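PDB 5X6S: acetylxylan esterase A from Aspergillus awamori, which removes acetyl side groups from the xylan backbone as a secreted serine esterase of carbohydrate esterase family 1. Local coordinates for residues 78-81 and 82-85. Numbering follows the deposited sequence.
Sequences VSSQ and ATLT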
ATOM      1  N   VAL A  78      -0.401  -5.626 -23.083  1.00 18.35           N
ATOM      2  CA  VAL A  78      -1.218  -6.322 -22.076  1.00 20.08           C
ATOM      3  C   VAL A  78      -1.258  -7.866 -22.375  1.00 20.32           C
ATOM      4  O   VAL A  78      -2.178  -8.601 -21.930  1.00 20.91           O
ATOM      5  CB  VAL A  78      -2.616  -5.691 -21.924  1.00 18.79           C
ATOM      6  CG1 VAL A  78      -2.500  -4.313 -21.253  1.00 19.67           C
ATOM      7  CG2 VAL A  78      -3.334  -5.599 -23.289  1.00 20.25           C
ATOM      8  N   SER A  79      -0.210  -8.331 -23.081  1.00 20.14           N
ATOM      9  CA  SER A  79      -0.132  -9.706 -23.586  1.00 20.57           C
ATOM     10  C   SER A  79       1.081 -10.533 -23.171  1.00 20.40           C
ATOM     11  O   SER A  79       0.977 -11.741 -23.047  1.00 20.78           O
ATOM     12  CB  SER A  79      -0.244  -9.690 -25.109  1.00 20.46           C
ATOM     13  OG  SER A  79       0.809  -8.996 -25.741  1.00 19.13           O
ATOM     14  N   SER A  80       2.233  -9.889 -23.002  1.00 19.99           N
ATOM     15  CA  SER A  80       3.477 -10.598 -22.702  1.00 18.84           C
ATOM     16  C   SER A  80       3.495 -11.127 -21.265  1.00 18.35           C
ATOM     17  O   SER A  80       2.823 -10.589 -20.378  1.00 20.97           O
ATOM     18  CB  SER A  80       4.681  -9.688 -22.957  1.00 17.86           C
ATOM     19  OG  SER A  80       4.786  -8.725 -21.869  1.00 18.35           O
ATOM     20  N   GLN A  81       4.302 -12.151 -21.001  1.00 18.40           N
ATOM     21  CA  GLN A  81       4.514 -12.594 -19.624  1.00 19.75           C
ATOM     22  C   GLN A  81       5.151 -11.459 -18.773  1.00 18.31           C
ATOM     23  O   GLN A  81       4.848 -11.290 -17.625  1.00 19.07           O
ATOM     24  CB  GLN A  81       5.435 -13.823 -19.601  1.00 21.76           C
ATOM     25  CG  GLN A  81       4.779 -15.091 -20.150  1.00 24.07           C
ATOM     26  CD  GLN A  81       3.483 -15.374 -19.434  1.00 26.40           C
ATOM     27  OE1 GLN A  81       2.405 -15.116 -19.966  1.00 28.32           O
ATOM     28  NE2 GLN A  81       3.583 -15.813 -18.187  1.00 28.69           N
ATOM     29  N   ALA A  82       6.032 -10.694 -19.381  1.00 18.71           N
ATOM     30  CA  ALA A  82       6.663  -9.580 -18.721  1.00 19.01           C
ATOM     31  C   ALA A  82       5.659  -8.560 -18.192  1.00 19.18           C
ATOM     32  O   ALA A  82       5.798  -8.077 -17.067  1.00 19.72           O
ATOM     33  CB  ALA A  82       7.676  -8.912 -19.654  1.00 19.44           C
ATOM     34  N   THR A  83       4.653  -8.217 -19.007  1.00 19.00           N
ATOM     35  CA  THR A  83       3.675  -7.205 -18.611  1.00 17.52           C
ATOM     36  C   THR A  83       2.630  -7.794 -17.656  1.00 17.89           C
ATOM     37  O   THR A  83       2.007  -7.056 -16.894  1.00 17.13           O
ATOM     38  CB  THR A  83       3.029  -6.544 -19.838  1.00 18.02           C
ATOM     39  OG1 THR A  83       2.508  -5.243 -19.479  1.00 15.77           O
ATOM     40  CG2 THR A  83       1.895  -7.404 -20.413  1.00 16.83           C
ATOM     41  N   LEU A  84       2.417  -9.118 -17.736  1.00 17.70           N
ATOM     42  CA  LEU A  84       1.426  -9.825 -16.946  1.00 17.82           C
ATOM     43  C   LEU A  84       1.977 -10.472 -15.665  1.00 18.52           C
ATOM     44  O   LEU A  84       1.329 -11.322 -15.048  1.00 18.38           O
ATOM     45  CB  LEU A  84       0.668 -10.882 -17.821  1.00 19.22           C
ATOM     46  CG  LEU A  84      -0.148 -10.301 -18.991  1.00 19.09           C
ATOM     47  CD1 LEU A  84      -0.788 -11.419 -19.805  1.00 18.60           C
ATOM     48  CD2 LEU A  84      -1.227  -9.272 -18.528  1.00 18.37           C
ATOM     49  N   THR A  85       3.157 -10.052 -15.239  1.00 18.85           N
ATOM     50  CA  THR A  85       3.692 -10.577 -13.985  1.00 18.85           C
ATOM     51  C   THR A  85       4.217  -9.433 -13.122  1.00 17.87           C
ATOM     52  O   THR A  85       4.906  -8.546 -13.623  1.00 17.36           O
ATOM     53  CB  THR A  85       4.770 -11.655 -14.246  1.00 20.06           C
ATOM     54  OG1 THR A  85       5.741 -11.128 -15.120  1.00 24.71           O
ATOM     55  CG2 THR A  85       4.190 -12.857 -14.985  1.00 21.55           C
TER
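Thr85 OG1 donates to Gln81 O at 2.7 Å, and Thr83 N donates to Ser80 OG at 2.9 Å with an N-H...O angle of 153°. These two bonds between side chain and backbone secure one short turn with helix-like backbone angles, the Ser80 bond at its start and the Thr85 bond at its finish. The Thr85 hydroxyl reaches back to a carbonyl four residues earlier, approaching 28° from the plane of that group. In Ser80 a chi1 of 76° sets OG between the backbone N and the carbonyl carbon, which brings it round to the N-H of Thr83; the same hydroxyl is also hydrogen-bonded to Asp77 OD2, so two polar partners limit its rotation.

The main chain closes the turn through Leu84 N, which meets Ser80 O at 3.1 Å, while its second contact, to Gln81 O, is weak, as is that of Thr83 N to Ser80 O. Three methyl groups lie against the backbone of residues 78-80. Thr83 CG2 sits 3.3 Å from Ser80 O and 3.7 Å from Val78 CA, placed there by the rotamer that turns OG1 away, to the carbonyl of Asp77. The two branches of Leu84 spread along the preceding backbone: CD1 lies 3.7 Å from Ser79 O, and CD2 is 3.6 Å from Val78 O. Beyond the turn, Val78, Thr83 and Leu84 all pack on helix 120-131, which follows the probable nucleophile Ser119.

A serine whose OG accepts the N-H three residues ahead and whose carbonyl oxygen accepts the N-H four ahead, with helical backbone between, forms an ST motif. Here Ser80 begins one within the loop joining strand 63-68 to helix 91-106 of the alpha/beta-hydrolase fold.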